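Local atomic coordinates of tumor necrosis factor ligand superfamily member 9 (Mus musculus, PDB entry 6MKB), a protein that binds the receptor TNFRSF9 (4-1BB) as a cytokine of the tumor necrosis factor family and induces the proliferation of activated peripheral blood T cells. Residues L124-A127 with G128-L131; Y38-Q41 with G42-Y45; L151-P154 with N155-S158; A142-A145 with Y146-W149. One frame throughout, in Å; residues are numbered along the deposited sequence.

Contact 1 of 4, residues L124-A127 with G128-L131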
loop_
_atom_site.group_PDB
_atom_site.type_symbol
_atom_site.label_atom_id
_atom_site.label_comp_id
_atom_site.label_asym_id
_atom_site.label_seq_id
_atom_site.Cartn_x
_atom_site.Cartn_y
_atom_site.Cartn_z
ATOM N N LEU B 124 -3.905 11.831 -11.379
ATOM C CA LEU B 124 -3.753 13.206 -11.847
ATOM C C LEU B 124 -4.747 14.072 -11.084
ATOM O O LEU B 124 -5.966 13.879 -11.195
ATOM C CB LEU B 124 -3.963 13.345 -13.360
ATOM C CG LEU B 124 -2.858 12.851 -14.281
ATOM C CD1 LEU B 124 -3.343 12.874 -15.701
ATOM C CD2 LEU B 124 -1.577 13.677 -14.123
ATOM N N LEU B 125 -4.224 14.965 -10.251
ATOM C CA LEU B 125 -5.041 15.869 -9.448
ATOM C C LEU B 125 -4.873 17.307 -9.935
ATOM O O LEU B 125 -3.825 17.677 -10.487
ATOM C CB LEU B 125 -4.704 15.755 -7.948
ATOM C CG LEU B 125 -4.863 14.359 -7.285
ATOM C CD1 LEU B 125 -4.547 14.426 -5.798
ATOM C CD2 LEU B 125 -6.262 13.770 -7.484
ATOM N N LYS B 126 -5.940 18.098 -9.763
ATOM C CA LYS B 126 -6.052 19.497 -10.162
ATOM C C LYS B 126 -5.794 20.399 -8.971
ATOM O O LYS B 126 -5.763 19.924 -7.832
ATOM C CB LYS B 126 -7.456 19.774 -10.732
ATOM C CG LYS B 126 -7.956 18.815 -11.805
ATOM C CD LYS B 126 -7.329 19.093 -13.156
ATOM C CE LYS B 126 -8.050 18.467 -14.310
ATOM N NZ LYS B 126 -7.533 19.007 -15.598
ATOM N N ALA B 127 -5.616 21.691 -9.227
ATOM C CA ALA B 127 -5.431 22.700 -8.192
ATOM C C ALA B 127 -6.766 22.886 -7.460
ATOM O O ALA B 127 -7.785 23.146 -8.094
ATOM C CB ALA B 127 -4.964 24.017 -8.817
ATOM N N GLY B 128 -6.753 22.679 -6.150
ATOM C CA GLY B 128 -7.936 22.785 -5.303
ATOM C C GLY B 128 -8.679 21.477 -5.160
ATOM O O GLY B 128 -9.827 21.467 -4.707
ATOM N N HIS B 129 -8.029 20.363 -5.545
ATOM C CA HIS B 129 -8.607 19.018 -5.484
ATOM C C HIS B 129 -8.907 18.649 -4.035
ATOM O O HIS B 129 -8.086 18.877 -3.148
ATOM C CB HIS B 129 -7.679 17.974 -6.143
ATOM C CG HIS B 129 -8.391 17.032 -7.057
ATOM N ND1 HIS B 129 -9.324 16.139 -6.579
ATOM C CD2 HIS B 129 -8.273 16.862 -8.390
ATOM C CE1 HIS B 129 -9.747 15.460 -7.629
ATOM N NE2 HIS B 129 -9.151 15.863 -8.741
ATOM N N ARG B 130 -10.111 18.136 -3.800
ATOM C CA ARG B 130 -10.599 17.766 -2.472
ATOM C C ARG B 130 -10.769 16.262 -2.432
ATOM O O ARG B 130 -11.342 15.666 -3.356
ATOM C CB ARG B 130 -11.915 18.506 -2.135
ATOM C CG ARG B 130 -11.692 19.998 -2.051
ATOM C CD ARG B 130 -12.965 20.779 -1.950
ATOM N NE ARG B 130 -12.649 22.097 -1.424
ATOM C CZ ARG B 130 -12.678 22.431 -0.142
ATOM N NH1 ARG B 130 -13.088 21.557 0.773
ATOM N NH2 ARG B 130 -12.254 23.623 0.245
ATOM N N LEU B 131 -10.208 15.648 -1.390
ATOM C CA LEU B 131 -10.188 14.210 -1.188
ATOM C C LEU B 131 -10.670 13.877 0.218
ATOM O O LEU B 131 -10.126 14.375 1.194
ATOM C CB LEU B 131 -8.742 13.716 -1.392
ATOM C CG LEU B 131 -8.306 13.002 -2.684
ATOM C CD1 LEU B 131 -8.859 13.599 -3.912
ATOM C CD2 LEU B 131 -6.804 13.014 -2.811
#
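Methyl CD2 of Leu125 sits over one face of the His129 imidazole, 3.7 Å from the ring centroid and 5° off the ring normal. This is a CH-pi contact in which the two side chains cross at about a right angle. Leu125 carries CG anti to its carbonyl carbon (chi1 -58°), and its two methyls divide the work: CD2 goes to the ring, while CD1 meets Leu131 CD2 tip to tip at 4.0 Å. A branched aliphatic residue suits this place because it serves two neighbours at once, and Leu161 and Val54 pack round it as well. At the ring's edge lies the backbone N of Lys126, 3.0 Å from His129 CD2; CB and CG of Lys126 also touch that carbon before the chain bends and its amine leads away. The buried ring is thus held between Leu125 CD2 and the Lys126 backbone, with Pro91 and Val93 also against it. In the backbone, His129 N donates to Lys126 O over 3.2 Å, coming from above the carbonyl plane. Glycine suits position 128 because, at its phi of 91°, a CB would press against Ala127 O. Lys126 to His129 form a type II beta turn, and Gly128 with His129 make a G1 beta bulge opposite Val54; together they join strands 115-125 and 129-140 in the antiparallel TNF homology domain.

Contact 2 of 4, residues Y38-Q41 with G42-Y45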
loop_
_atom_site.group_PDB
_atom_site.type_symbol
_atom_site.label_atom_id
_atom_site.label_comp_id
_atom_site.label_asym_id
_atom_site.label_seq_id
_atom_site.Cartn_x
_atom_site.Cartn_y
_atom_site.Cartn_z
ATOM N N TYR B 38 0.752 16.678 10.209
ATOM C CA TYR B 38 1.033 15.532 9.344
ATOM C C TYR B 38 1.034 15.955 7.854
ATOM O O TYR B 38 1.262 15.117 6.985
ATOM C CB TYR B 38 0.003 14.425 9.608
ATOM C CG TYR B 38 0.190 13.738 10.944
ATOM C CD1 TYR B 38 1.260 12.873 11.165
ATOM C CD2 TYR B 38 -0.722 13.920 11.975
ATOM C CE1 TYR B 38 1.430 12.230 12.390
ATOM C CE2 TYR B 38 -0.558 13.289 13.208
ATOM C CZ TYR B 38 0.529 12.457 13.420
ATOM O OH TYR B 38 0.683 11.835 14.641
ATOM N N LEU B 39 0.846 17.270 7.591
ATOM C CA LEU B 39 0.811 17.882 6.270
ATOM C C LEU B 39 1.973 18.823 5.991
ATOM O O LEU B 39 2.321 19.679 6.811
ATOM C CB LEU B 39 -0.482 18.694 6.083
ATOM C CG LEU B 39 -1.789 17.942 6.194
ATOM C CD1 LEU B 39 -2.494 18.303 7.477
ATOM C CD2 LEU B 39 -2.675 18.283 5.066
ATOM N N SER B 40 2.496 18.737 4.778
ATOM C CA SER B 40 3.512 19.665 4.319
ATOM C C SER B 40 2.797 20.888 3.743
ATOM O O SER B 40 1.570 20.934 3.753
ATOM C CB SER B 40 4.403 19.000 3.275
ATOM O OG SER B 40 3.727 18.942 2.033
ATOM N N GLN B 41 3.543 21.865 3.226
ATOM C CA GLN B 41 2.945 23.013 2.557
ATOM C C GLN B 41 2.370 22.513 1.215
ATOM O O GLN B 41 2.767 21.450 0.717
ATOM C CB GLN B 41 3.990 24.134 2.375
ATOM C CG GLN B 41 3.496 25.539 2.785
ATOM C CD GLN B 41 3.326 25.756 4.284
ATOM O OE1 GLN B 41 4.236 25.506 5.090
ATOM N NE2 GLN B 41 2.153 26.238 4.686
ATOM N N GLY B 42 1.399 23.233 0.680
ATOM C CA GLY B 42 0.738 22.803 -0.547
ATOM C C GLY B 42 -0.342 21.770 -0.278
ATOM O O GLY B 42 -0.918 21.218 -1.219
ATOM N N LEU B 43 -0.627 21.505 1.025
ATOM C CA LEU B 43 -1.646 20.564 1.483
ATOM C C LEU B 43 -2.316 21.093 2.738
ATOM O O LEU B 43 -1.638 21.543 3.657
ATOM C CB LEU B 43 -1.063 19.162 1.738
ATOM C CG LEU B 43 -0.531 18.406 0.522
ATOM C CD1 LEU B 43 0.331 17.260 0.938
ATOM C CD2 LEU B 43 -1.661 18.002 -0.446
ATOM N N ARG B 44 -3.651 21.060 2.758
ATOM C CA ARG B 44 -4.476 21.512 3.885
ATOM C C ARG B 44 -5.492 20.466 4.243
ATOM O O ARG B 44 -5.921 19.714 3.369
ATOM C CB ARG B 44 -5.228 22.813 3.536
ATOM C CG ARG B 44 -4.398 24.086 3.578
ATOM C CD ARG B 44 -5.040 25.264 2.843
ATOM N NE ARG B 44 -6.442 25.473 3.220
ATOM C CZ ARG B 44 -7.466 25.469 2.372
ATOM N NH1 ARG B 44 -7.258 25.361 1.068
ATOM N NH2 ARG B 44 -8.697 25.636 2.818
ATOM N N TYR B 45 -5.918 20.446 5.507
ATOM C CA TYR B 45 -6.992 19.560 5.915
ATOM C C TYR B 45 -8.128 20.389 6.543
ATOM O O TYR B 45 -7.892 21.166 7.467
ATOM C CB TYR B 45 -6.524 18.424 6.841
ATOM C CG TYR B 45 -7.686 17.560 7.284
ATOM C CD1 TYR B 45 -8.385 16.770 6.370
ATOM C CD2 TYR B 45 -8.153 17.603 8.594
ATOM C CE1 TYR B 45 -9.488 16.016 6.762
ATOM C CE2 TYR B 45 -9.239 16.836 9.001
ATOM C CZ TYR B 45 -9.906 16.047 8.082
ATOM O OH TYR B 45 -10.991 15.321 8.486
HETATM O O HOH W 1 -0.148 25.124 2.945
#
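Apolar packing centres on Leu39, whose two methyls meet different residues of the strand that follows. CD2 of Leu39 lies 3.8 Å from Leu43 CB and also rests on the backbone, 3.7 Å from the carbonyl carbon of Arg44. The other methyl, CD1, approaches Tyr45 CB at 4.1 Å. Tyr45 offers only the root of its side chain here: with CG anti to the backbone N (chi1 178°), the ring is carried away from Leu39. A leucine is well chosen for a spot that must fill the inside of a bend and reach three successive residues of one strand.

Polar contacts concern the turn itself. Ser40 to Leu43 form a type II beta turn, yet no hydrogen bond across the two segments closes it. Inside the first half of the turn, between neighbouring residues, Ser40 OG donates to Gln41 O over 3.0 Å, tilted 24° from the carbonyl plane, and the same hydroxyl is reached by Phe10 N. A small hydroxyl residue can thus tie the turn to the chain beside it. Gly42, with phi at 82°, takes up the backbone shape that this turn requires at its third position.

Water-mediated contacts are weak: one water accepts from Gln41 NE2 at 3.1 Å and from Gly42 N at 3.3 Å, at the exposed side of the bend.

Arg44 points away and pairs with Glu46. The bend leads into strand 43-46, antiparallel to strand 51-54; Leu39 packs on Leu13 of strand 10-15 and on Leu52, while Leu43 covers Ala11 and Val54.

Contact 3 of 4, residues L151-P154 with N155-S158. With NA (sodium ion), chain O.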
loop_
_atom_site.group_PDB
_atom_site.type_symbol
_atom_site.label_atom_id
_atom_site.label_comp_id
_atom_site.label_asym_id
_atom_site.label_seq_id
_atom_site.Cartn_x
_atom_site.Cartn_y
_atom_site.Cartn_z
ATOM N N LEU B 151 -11.981 0.895 14.393
ATOM C CA LEU B 151 -10.822 1.655 13.950
ATOM C C LEU B 151 -10.319 2.353 15.173
ATOM O O LEU B 151 -11.011 3.234 15.672
ATOM C CB LEU B 151 -11.138 2.664 12.809
ATOM C CG LEU B 151 -11.805 2.172 11.527
ATOM C CD1 LEU B 151 -11.783 3.275 10.484
ATOM C CD2 LEU B 151 -11.121 0.928 10.971
ATOM N N SER B 152 -9.190 1.913 15.728
ATOM C CA SER B 152 -8.683 2.518 16.948
ATOM C C SER B 152 -7.175 2.734 16.955
ATOM O O SER B 152 -6.440 2.054 16.264
ATOM C CB SER B 152 -9.059 1.656 18.150
ATOM O OG SER B 152 -8.489 0.359 18.084
ATOM N N TYR B 153 -6.728 3.665 17.782
ATOM C CA TYR B 153 -5.329 3.918 18.077
ATOM C C TYR B 153 -4.892 2.819 19.092
ATOM O O TYR B 153 -5.721 2.462 19.930
ATOM C CB TYR B 153 -5.180 5.337 18.653
ATOM C CG TYR B 153 -3.762 5.654 19.063
ATOM C CD1 TYR B 153 -2.851 6.168 18.146
ATOM C CD2 TYR B 153 -3.311 5.393 20.357
ATOM C CE1 TYR B 153 -1.531 6.414 18.504
ATOM C CE2 TYR B 153 -1.991 5.631 20.722
ATOM C CZ TYR B 153 -1.105 6.142 19.790
ATOM O OH TYR B 153 0.203 6.376 20.116
ATOM N N PRO B 154 -3.689 2.186 19.024
ATOM C CA PRO B 154 -2.515 2.493 18.183
ATOM C C PRO B 154 -2.476 1.835 16.798
ATOM O O PRO B 154 -1.559 2.145 16.047
ATOM C CB PRO B 154 -1.344 2.033 19.069
ATOM C CG PRO B 154 -1.889 0.859 19.817
ATOM C CD PRO B 154 -3.357 1.158 20.039
ATOM N N ASN B 155 -3.446 0.984 16.435
ATOM C CA ASN B 155 -3.485 0.405 15.083
ATOM C C ASN B 155 -4.300 1.350 14.211
ATOM O O ASN B 155 -5.452 1.065 13.853
ATOM C CB ASN B 155 -4.084 -1.008 15.091
ATOM C CG ASN B 155 -3.343 -1.980 15.946
ATOM O OD1 ASN B 155 -2.113 -2.041 15.926
ATOM N ND2 ASN B 155 -4.087 -2.764 16.713
ATOM N N THR B 156 -3.712 2.514 13.926
ATOM C CA THR B 156 -4.399 3.591 13.251
ATOM C C THR B 156 -4.378 3.504 11.724
ATOM O O THR B 156 -3.325 3.440 11.101
ATOM C CB THR B 156 -3.844 4.940 13.691
ATOM O OG1 THR B 156 -3.189 4.778 14.945
ATOM C CG2 THR B 156 -4.921 5.988 13.804
ATOM N N THR B 157 -5.579 3.579 11.147
ATOM C CA THR B 157 -5.867 3.672 9.729
ATOM C C THR B 157 -5.291 5.032 9.251
ATOM O O THR B 157 -5.324 6.027 9.983
ATOM C CB THR B 157 -7.395 3.512 9.562
ATOM O OG1 THR B 157 -7.749 2.155 9.867
ATOM C CG2 THR B 157 -7.927 3.939 8.175
ATOM N N SER B 158 -4.706 5.040 8.065
ATOM C CA SER B 158 -4.090 6.241 7.532
ATOM C C SER B 158 -4.504 6.502 6.085
ATOM O O SER B 158 -4.956 5.614 5.352
ATOM C CB SER B 158 -2.572 6.152 7.629
ATOM O OG SER B 158 -2.080 5.062 6.858
HETATM NA NA NA O . -7.616 -0.271 14.228
#
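Leu151 comes first, its CD2 methyl crossing obliquely to within 3.8 Å of Thr157 OG1. The methyl meets the hydroxyl by van der Waals packing, and the hydroxyl has its polar partner in Lys67 N; Leu66, Leu68 and Leu26 lie round the rest of the buried leucine. Ser152 turns its CB away from the following segment; its OG comes near the sodium ion, at 4.0 Å, too far to be a ligand. At Tyr153 the side chain, CG anti to the backbone N (chi1 177°), places CD1 3.5 Å from Thr156 OG1, and the ring takes Pro154 CB over one face, 4.0 Å above its plane. Tyrosine followed by proline suits this bend, since the peptide bond between them is cis and the aromatic ring can lie against the pyrrolidine. Pro154 then contributes its carbonyl: Pro154 O receives Thr156 N at 3.0 Å, a weak bond, and the threonine hydroxyl adds a second weak one through OG1 at 3.3 Å. This places Asn155 at the centre of an inverse gamma turn, with its own carbonyl oxygen directed to the metal: Asn155 O binds sodium at 2.6 Å, and Lys67 O and Ser69 OG of strand 58-70 complete the observed ligands. The whole is a cis-proline bend that interrupts strand 149-166 and supplies one backbone oxygen to a sodium site.

Contact 4 of 4, residues A142-A145 with Y146-W149. With NAG (2-acetamido-2-deoxy-beta-D-glucopyranose), chain F.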
loop_
_atom_site.group_PDB
_atom_site.type_symbol
_atom_site.label_atom_id
_atom_site.label_comp_id
_atom_site.label_asym_id
_atom_site.label_seq_id
_atom_site.Cartn_x
_atom_site.Cartn_y
_atom_site.Cartn_z
ATOM N N ALA B 142 -24.016 -12.723 12.645
ATOM C CA ALA B 142 -24.239 -12.621 14.089
ATOM C C ALA B 142 -24.981 -11.324 14.431
ATOM O O ALA B 142 -24.928 -10.360 13.659
ATOM C CB ALA B 142 -22.910 -12.674 14.836
ATOM N N GLN B 143 -25.697 -11.322 15.582
ATOM C CA GLN B 143 -26.397 -10.148 16.104
ATOM C C GLN B 143 -25.358 -9.110 16.485
ATOM O O GLN B 143 -24.375 -9.440 17.146
ATOM C CB GLN B 143 -27.271 -10.458 17.325
ATOM C CG GLN B 143 -28.570 -11.186 17.017
ATOM C CD GLN B 143 -29.645 -10.738 17.971
ATOM O OE1 GLN B 143 -30.520 -9.942 17.620
ATOM N NE2 GLN B 143 -29.583 -11.207 19.211
ATOM N N ASP B 144 -25.538 -7.888 16.003
ATOM C CA ASP B 144 -24.674 -6.707 16.193
ATOM C C ASP B 144 -23.262 -6.897 15.570
ATOM O O ASP B 144 -22.237 -6.562 16.185
ATOM C CB ASP B 144 -24.563 -6.264 17.675
ATOM C CG ASP B 144 -25.886 -5.853 18.285
ATOM O OD1 ASP B 144 -26.348 -4.726 17.994
ATOM O OD2 ASP B 144 -26.462 -6.653 19.064
ATOM N N ALA B 145 -23.241 -7.409 14.319
ATOM C CA ALA B 145 -22.048 -7.732 13.537
ATOM C C ALA B 145 -21.072 -6.543 13.344
ATOM O O ALA B 145 -19.856 -6.760 13.272
ATOM C CB ALA B 145 -22.471 -8.274 12.190
ATOM N N TYR B 146 -21.596 -5.307 13.274
ATOM C CA TYR B 146 -20.805 -4.081 13.069
ATOM C C TYR B 146 -20.024 -3.691 14.324
ATOM O O TYR B 146 -19.110 -2.887 14.235
ATOM C CB TYR B 146 -21.715 -2.924 12.612
ATOM C CG TYR B 146 -22.326 -3.171 11.248
ATOM C CD1 TYR B 146 -21.602 -2.928 10.084
ATOM C CD2 TYR B 146 -23.605 -3.718 11.123
ATOM C CE1 TYR B 146 -22.140 -3.203 8.826
ATOM C CE2 TYR B 146 -24.149 -4.005 9.869
ATOM C CZ TYR B 146 -23.409 -3.748 8.724
ATOM O OH TYR B 146 -23.924 -4.015 7.479
ATOM N N ARG B 147 -20.393 -4.250 15.482
ATOM C CA ARG B 147 -19.721 -4.001 16.764
ATOM C C ARG B 147 -18.465 -4.868 16.925
ATOM O O ARG B 147 -17.685 -4.616 17.835
ATOM C CB ARG B 147 -20.671 -4.275 17.954
ATOM C CG ARG B 147 -21.978 -3.459 17.958
ATOM C CD ARG B 147 -21.927 -2.243 18.850
ATOM N NE ARG B 147 -23.270 -1.722 19.117
ATOM C CZ ARG B 147 -24.031 -2.067 20.152
ATOM N NH1 ARG B 147 -23.617 -2.992 21.012
ATOM N NH2 ARG B 147 -25.235 -1.532 20.304
ATOM N N ASP B 148 -18.267 -5.865 16.047
ATOM C CA ASP B 148 -17.180 -6.824 16.102
ATOM C C ASP B 148 -15.854 -6.286 15.533
ATOM O O ASP B 148 -14.826 -6.929 15.701
ATOM C CB ASP B 148 -17.607 -8.145 15.419
ATOM C CG ASP B 148 -18.574 -8.986 16.268
ATOM O OD1 ASP B 148 -19.126 -8.442 17.283
ATOM O OD2 ASP B 148 -18.769 -10.186 15.938
ATOM N N TRP B 149 -15.857 -5.101 14.921
ATOM C CA TRP B 149 -14.642 -4.478 14.386
ATOM C C TRP B 149 -14.638 -3.013 14.706
ATOM O O TRP B 149 -15.701 -2.413 14.844
ATOM C CB TRP B 149 -14.511 -4.677 12.869
ATOM C CG TRP B 149 -14.375 -6.107 12.431
ATOM C CD1 TRP B 149 -15.376 -6.935 12.032
ATOM C CD2 TRP B 149 -13.162 -6.875 12.357
ATOM N NE1 TRP B 149 -14.862 -8.156 11.668
ATOM C CE2 TRP B 149 -13.503 -8.147 11.854
ATOM C CE3 TRP B 149 -11.805 -6.589 12.613
ATOM C CZ2 TRP B 149 -12.538 -9.147 11.616
ATOM C CZ3 TRP B 149 -10.846 -7.563 12.355
ATOM C CH2 TRP B 149 -11.215 -8.826 11.865
HETATM C C1 NAG F . -23.495 0.202 3.982
HETATM C C2 NAG F . -24.661 -0.501 4.677
HETATM C C3 NAG F . -24.826 -1.901 4.083
HETATM C C4 NAG F . -24.881 -1.910 2.552
HETATM C C5 NAG F . -23.741 -1.087 1.959
HETATM C C6 NAG F . -23.862 -0.916 0.450
HETATM C C7 NAG F . -24.980 -0.235 7.124
HETATM C C8 NAG F . -24.166 -0.170 8.376
HETATM N N2 NAG F . -24.309 -0.672 6.067
HETATM O O3 NAG F . -25.990 -2.529 4.644
HETATM O O4 NAG F . -24.796 -3.254 2.072
HETATM O O5 NAG F . -23.693 0.216 2.561
HETATM O O6 NAG F . -22.570 -0.526 -0.022
HETATM O O7 NAG F . -26.156 0.074 7.129
#
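Asp144 and Arg147 are joined through a 3-10 turn, in which Arg147 N donates to Asp144 O over 3.0 Å with an N-H...O angle of 152°. A second bond, again three residues back along the chain, runs from Asp148 N to Ala145 O at 3.3 Å and is weak. The compact part is the inner one. Ala145 is buried against Leu139, where a single methyl lets the turn lie close to strand 129-140, and Asp148, also buried, finds its partner in Thr73 through OD1. Tyr146 reaches the glycan at Asn23: the acetamide methyl C8 of the N-acetylglucosamine lies over one face of its ring, offset toward the rim, 3.7 Å from Tyr146 CE1. Its hydroxyl is hydrogen-bonded to Leu139 N; tyrosine suits the place by offering a flat face to the sugar and a polar end to the strand.

The outer part is slacker. Asp144 and Arg147, both exposed, run side by side in the same direction, with CB of the aspartate 3.8 Å from CG of the arginine. Their planes are 23° apart, yet they form no salt bridge: Asp144 OD1 sits over the guanidinium face, 4.1 Å from Arg147 NH2.

How the contacts relate
Along the chain the order is contact 2, contact 1, contact 4 and contact 3, all within the TNF homology domain. Contacts 1 and 2 lie on the same side of the chain's centre, their centres about 13 Å apart, and both border strand 51-54, which pairs with strands 43-46 and 129-140. Contacts 3 and 4 adjoin in sequence, with centres about 19 Å apart; contact 4 lies in the loop that leads from strand 129-140 to strand 149-166, and contact 3 interrupts that last strand. Contact 4 is about 36 Å from contacts 1 and 2, centre to centre, on the opposite side of the chain's centre, with contact 3 nearer that centre. The glycan and sodium lie with contacts 4 and 3.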